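Local coordinates for protein TsrD (Streptomyces laurentii, PDB 5X7L) that belongs to the SnoaL-like polyketide cyclase family of the NTF2 clan, small proteins in which helices pack on a curved antiparallel sheet, at residues E14-A19 / D29-P34; R55-T60 / G90-I95. All blocks are in the same frame, centred on the assembly; numbering follows the deposited sequence.

Contact 1: residues E14-A19 / D29-P34; sequences EHFLAA and DHCLHP
H15 and H30 carry the outer half of this contact as an offset stack, their ring centroids 4.8 Å apart and their planes inclined by 21°. The offset places the methylene of H30, not its imidazole, over the middle of the H15 ring: CB of H30 lies 3.5 Å from the H15 ring centroid and only 4° from the ring normal, a CH-pi contact over one face. The H30 imidazole stands over the same face but is displaced toward the rim, its CG 3.9 Å from CE1 of H15. Turning CG of H15 away from its own carbonyl carbon (chi1 -77°) sets the imidazole with one face against this methylene, while ND1 of H15 hydrogen-bonds to ND1 of H27, a bond that would restrain the rotation of the ring.

Further in, the buried thiol of C31 faces the helix: its SG sits 3.9 Å from CB of F16 and near the plane of the F16 ring, at the edge. CD2 of L32 meets the same edge, 4.3 Å from CD1 of F16, and M50 of helix 47-60 touches both F16 and L32. Within 29-34, H30, C31 and L32 meet helix 6-22, C31 and L32 lying further in. No hydrogen bond joins the two segments, which implies that van der Waals and ring contacts hold them, with the polar histidines outside and the sulfur and apolar carbons within.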
loop_
_atom_site.group_PDB
_atom_site.type_symbol
_atom_site.label_atom_id
_atom_site.label_comp_id
_atom_site.label_asym_id
_atom_site.label_seq_id
_atom_site.Cartn_x
_atom_site.Cartn_y
_atom_site.Cartn_z
ATOM N N GLU B 14 15.465 9.406 -5.398
ATOM C CA GLU B 14 15.671 10.855 -5.319
ATOM C C GLU B 14 15.148 11.539 -6.582
ATOM O O GLU B 14 14.492 12.579 -6.512
ATOM C CB GLU B 14 17.147 11.195 -5.096
ATOM C CG GLU B 14 17.649 10.846 -3.705
ATOM N N HIS B 15 15.419 10.941 -7.736
ATOM C CA HIS B 15 14.896 11.472 -8.990
ATOM C C HIS B 15 13.377 11.375 -9.059
ATOM O O HIS B 15 12.718 12.304 -9.521
ATOM C CB HIS B 15 15.516 10.755 -10.186
ATOM C CG HIS B 15 16.907 11.203 -10.494
ATOM N ND1 HIS B 15 17.190 12.460 -10.982
ATOM C CD2 HIS B 15 18.097 10.565 -10.390
ATOM C CE1 HIS B 15 18.492 12.577 -11.169
ATOM N NE2 HIS B 15 19.066 11.441 -10.816
ATOM N N PHE B 16 12.825 10.254 -8.605
ATOM C CA PHE B 16 11.376 10.064 -8.619
ATOM C C PHE B 16 10.693 11.159 -7.798
ATOM O O PHE B 16 9.758 11.811 -8.262
ATOM C CB PHE B 16 11.014 8.678 -8.083
ATOM C CG PHE B 16 9.546 8.366 -8.139
ATOM C CD1 PHE B 16 8.968 7.899 -9.312
ATOM C CD2 PHE B 16 8.742 8.531 -7.022
ATOM C CE1 PHE B 16 7.615 7.605 -9.367
ATOM C CE2 PHE B 16 7.391 8.241 -7.071
ATOM C CZ PHE B 16 6.825 7.777 -8.245
ATOM N N LEU B 17 11.181 11.374 -6.580
ATOM C CA LEU B 17 10.615 12.394 -5.701
ATOM C C LEU B 17 10.744 13.788 -6.311
ATOM O O LEU B 17 9.803 14.584 -6.255
ATOM C CB LEU B 17 11.292 12.360 -4.332
ATOM C CG LEU B 17 11.131 11.068 -3.524
ATOM C CD1 LEU B 17 12.087 11.087 -2.342
ATOM C CD2 LEU B 17 9.695 10.860 -3.062
ATOM N N ALA B 18 11.903 14.077 -6.899
ATOM C CA ALA B 18 12.161 15.396 -7.474
ATOM C C ALA B 18 11.227 15.703 -8.648
ATOM O O ALA B 18 10.834 16.850 -8.845
ATOM C CB ALA B 18 13.614 15.515 -7.906
ATOM N N ALA B 19 10.869 14.685 -9.428
ATOM C CA ALA B 19 9.950 14.883 -10.553
ATOM C C ALA B 19 8.643 15.510 -10.073
ATOM O O ALA B 19 8.142 16.466 -10.668
ATOM C CB ALA B 19 9.673 13.567 -11.262
ATOM N N ASP B 29 13.400 10.656 -16.470
ATOM C CA ASP B 29 14.316 10.017 -17.407
ATOM C C ASP B 29 15.456 9.317 -16.681
ATOM O O ASP B 29 16.101 8.429 -17.237
ATOM C CB ASP B 29 14.853 11.039 -18.403
ATOM C CG ASP B 29 13.763 11.584 -19.290
ATOM O OD1 ASP B 29 13.034 10.766 -19.892
ATOM O OD2 ASP B 29 13.606 12.819 -19.364
ATOM N N HIS B 30 15.689 9.709 -15.433
ATOM C CA HIS B 30 16.767 9.143 -14.638
ATOM C C HIS B 30 16.307 8.064 -13.670
ATOM O O HIS B 30 17.125 7.508 -12.944
ATOM C CB HIS B 30 17.485 10.264 -13.893
ATOM C CG HIS B 30 18.011 11.319 -14.807
ATOM N ND1 HIS B 30 19.258 11.242 -15.390
ATOM C CD2 HIS B 30 17.438 12.446 -15.291
ATOM C CE1 HIS B 30 19.441 12.292 -16.169
ATOM N NE2 HIS B 30 18.351 13.036 -16.132
ATOM N N CYS B 31 15.013 7.751 -13.662
ATOM C CA CYS B 31 14.524 6.666 -12.807
ATOM C C CYS B 31 13.509 5.718 -13.443
ATOM O O CYS B 31 13.336 4.615 -12.934
ATOM C CB CYS B 31 13.949 7.218 -11.498
ATOM S SG CYS B 31 12.548 8.335 -11.688
ATOM N N LEU B 32 12.845 6.131 -14.525
ATOM C CA LEU B 32 11.851 5.277 -15.180
ATOM C C LEU B 32 12.322 4.769 -16.531
ATOM O O LEU B 32 12.952 5.489 -17.303
ATOM C CB LEU B 32 10.526 6.010 -15.376
ATOM C CG LEU B 32 9.858 6.634 -14.150
ATOM C CD1 LEU B 32 8.457 7.082 -14.515
ATOM C CD2 LEU B 32 9.816 5.692 -12.956
ATOM N N HIS B 33 11.975 3.519 -16.809
ATOM C CA HIS B 33 12.252 2.893 -18.091
ATOM C C HIS B 33 11.479 3.602 -19.207
ATOM O O HIS B 33 10.305 3.923 -19.028
ATOM C CB HIS B 33 11.838 1.423 -18.029
ATOM C CG HIS B 33 12.536 0.554 -19.023
ATOM N ND1 HIS B 33 12.233 0.568 -20.365
ATOM C CD2 HIS B 33 13.515 -0.366 -18.868
ATOM C CE1 HIS B 33 12.999 -0.300 -20.998
ATOM N NE2 HIS B 33 13.786 -0.882 -20.111
ATOM N N PRO B 34 12.119 3.836 -20.366
ATOM C CA PRO B 34 11.372 4.446 -21.475
ATOM C C PRO B 34 10.139 3.636 -21.898
ATOM O O PRO B 34 9.176 4.206 -22.406
ATOM C CB PRO B 34 12.407 4.498 -22.607
ATOM C CG PRO B 34 13.716 4.572 -21.905
ATOM C CD PRO B 34 13.552 3.702 -20.684
#

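Contact 2: residues R55-T60 / G90-I95; sequences RRWAST and GPILGI
The carbonyl O of R56 takes three bonds at the end of helix 47-60: the hydroxyl OG of S59 donates to it at 2.8 Å, the backbone N of S59 also binds it, and OG1 of T60 donates at 3.0 Å from above the carbonyl plane, 40° out of it. With chi1 of 61°, OG1 of T60 is turned back over the helix, and there it also accepts from a water. That water accepts from NH1 of R56, in the guanidinium plane, and donates to O of P91 at 3.1 Å, bridging helix and loop. NH1 of R56 lies 3.4 Å above one face of the W57 ring, toward its rim.

The loop belongs to the connection between strands 77-88 and 101-113 of the antiparallel sheet, and it closes on itself through a type I' turn from I92 to I95. Its direct bond to the helix runs from N of G90 to O of T60, 3.1 Å long and bent to 140° at the hydrogen. Beside it, CG2 of T60 packs 3.5 Å from O of P91. Deeper, CG2 of I92 meets CZ3 of W57 at 3.8 Å, the two side chains crossing at about a right angle, while F84 meets W57 edge-to-face.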
loop_
_atom_site.group_PDB
_atom_site.type_symbol
_atom_site.label_atom_id
_atom_site.label_comp_id
_atom_site.label_asym_id
_atom_site.label_seq_id
_atom_site.Cartn_x
_atom_site.Cartn_y
_atom_site.Cartn_z
ATOM N N ARG B 55 2.579 16.264 -15.185
ATOM C CA ARG B 55 1.942 17.482 -15.675
ATOM C C ARG B 55 0.569 17.683 -15.042
ATOM O O ARG B 55 0.204 18.804 -14.689
ATOM C CB ARG B 55 1.822 17.458 -17.199
ATOM C CG ARG B 55 3.161 17.445 -17.915
ATOM C CD ARG B 55 3.007 17.795 -19.385
ATOM N NE ARG B 55 2.114 16.868 -20.078
ATOM C CZ ARG B 55 2.487 15.699 -20.595
ATOM N NH1 ARG B 55 3.748 15.288 -20.504
ATOM N NH2 ARG B 55 1.591 14.931 -21.202
ATOM N N ARG B 56 -0.182 16.596 -14.888
ATOM C CA ARG B 56 -1.512 16.667 -14.285
ATOM C C ARG B 56 -1.446 17.118 -12.828
ATOM O O ARG B 56 -2.197 18.003 -12.415
ATOM C CB ARG B 56 -2.229 15.316 -14.383
ATOM C CG ARG B 56 -3.562 15.271 -13.651
ATOM C CD ARG B 56 -4.314 13.975 -13.918
ATOM N NE ARG B 56 -3.520 12.791 -13.590
ATOM C CZ ARG B 56 -3.337 12.312 -12.361
ATOM N NH1 ARG B 56 -3.885 12.911 -11.309
ATOM N NH2 ARG B 56 -2.596 11.224 -12.185
ATOM N N TRP B 57 -0.558 16.511 -12.049
ATOM C CA TRP B 57 -0.418 16.892 -10.645
ATOM C C TRP B 57 0.039 18.341 -10.499
ATOM O O TRP B 57 -0.423 19.053 -9.610
ATOM C CB TRP B 57 0.562 15.977 -9.917
ATOM C CG TRP B 57 0.070 14.582 -9.695
ATOM C CD1 TRP B 57 0.649 13.435 -10.146
ATOM C CD2 TRP B 57 -1.090 14.180 -8.952
ATOM N NE1 TRP B 57 -0.076 12.343 -9.738
ATOM C CE2 TRP B 57 -1.150 12.773 -9.003
ATOM C CE3 TRP B 57 -2.086 14.873 -8.254
ATOM C CZ2 TRP B 57 -2.163 12.043 -8.379
ATOM C CZ3 TRP B 57 -3.095 14.146 -7.635
ATOM C CH2 TRP B 57 -3.125 12.745 -7.703
ATOM N N ALA B 58 0.940 18.771 -11.380
ATOM C CA ALA B 58 1.453 20.141 -11.355
ATOM C C ALA B 58 0.347 21.171 -11.583
ATOM O O ALA B 58 0.455 22.313 -11.131
ATOM C CB ALA B 58 2.555 20.314 -12.393
ATOM N N SER B 59 -0.713 20.762 -12.277
ATOM C CA SER B 59 -1.826 21.657 -12.583
ATOM C C SER B 59 -2.986 21.564 -11.587
ATOM O O SER B 59 -3.761 22.512 -11.460
ATOM C CB SER B 59 -2.343 21.386 -13.998
ATOM O OG SER B 59 -2.917 20.095 -14.096
ATOM N N THR B 60 -3.109 20.439 -10.885
ATOM C CA THR B 60 -4.265 20.215 -10.010
ATOM C C THR B 60 -3.953 20.311 -8.513
ATOM O O THR B 60 -4.869 20.311 -7.690
ATOM C CB THR B 60 -4.910 18.845 -10.289
ATOM O OG1 THR B 60 -3.957 17.805 -10.040
ATOM C CG2 THR B 60 -5.392 18.765 -11.734
ATOM N N GLY B 90 -7.539 21.555 -8.711
ATOM C CA GLY B 90 -8.156 21.001 -9.911
ATOM C C GLY B 90 -8.737 19.638 -9.591
ATOM O O GLY B 90 -8.529 19.126 -8.493
ATOM N N PRO B 91 -9.476 19.036 -10.540
ATOM C CA PRO B 91 -10.065 17.719 -10.289
ATOM C C PRO B 91 -9.003 16.661 -10.017
ATOM O O PRO B 91 -7.981 16.623 -10.704
ATOM C CB PRO B 91 -10.813 17.407 -11.591
ATOM C CG PRO B 91 -11.022 18.732 -12.242
ATOM C CD PRO B 91 -9.823 19.549 -11.875
ATOM N N ILE B 92 -9.244 15.825 -9.014
ATOM C CA ILE B 92 -8.339 14.733 -8.676
ATOM C C ILE B 92 -9.132 13.436 -8.599
ATOM O O ILE B 92 -9.980 13.282 -7.721
ATOM C CB ILE B 92 -7.627 14.967 -7.327
ATOM C CG1 ILE B 92 -6.695 16.181 -7.412
ATOM C CG2 ILE B 92 -6.848 13.720 -6.913
ATOM C CD1 ILE B 92 -6.096 16.592 -6.082
ATOM N N LEU B 93 -8.857 12.517 -9.522
ATOM C CA LEU B 93 -9.450 11.178 -9.508
ATOM C C LEU B 93 -10.969 11.204 -9.319
ATOM O O LEU B 93 -11.520 10.451 -8.514
ATOM C CB LEU B 93 -8.796 10.327 -8.414
ATOM C CG LEU B 93 -7.269 10.221 -8.490
ATOM C CD1 LEU B 93 -6.719 9.537 -7.248
ATOM C CD2 LEU B 93 -6.824 9.487 -9.750
ATOM N N GLY B 94 -11.636 12.087 -10.057
ATOM C CA GLY B 94 -13.089 12.191 -10.007
ATOM C C GLY B 94 -13.635 13.133 -8.946
ATOM O O GLY B 94 -14.841 13.365 -8.889
ATOM N N ILE B 95 -12.752 13.672 -8.107
ATOM C CA ILE B 95 -13.143 14.608 -7.054
ATOM C C ILE B 95 -13.034 16.039 -7.573
ATOM O O ILE B 95 -11.944 16.478 -7.929
ATOM C CB ILE B 95 -12.245 14.474 -5.803
ATOM C CG1 ILE B 95 -12.209 13.025 -5.302
ATOM C CG2 ILE B 95 -12.719 15.419 -4.702
ATOM C CD1 ILE B 95 -11.098 12.752 -4.305
HETATM O O HOH W 1 -5.200 15.324 -10.649
#

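Overall arrangement
Contact 1 closes before contact 2 opens, so the two follow one another along the chain, with centres about 20 Å apart and nearest atoms about 7 Å apart, without touching. Helix 47-60 relates them: its residue M50 meets side chains of contact 1, and its last six residues form one side of contact 2. Strand 61-74, which follows that helix, also reaches both, through L66 at F16 and through L64 and V61 at W57 and I92. Both pair a helix with a non-helical segment, while side chains also lean on the four-stranded antiparallel sheet. The side chains of F16 and W57 are each about 4 Å from a bound isopropyl alcohol, probably from crystallisation, though these often mark pockets.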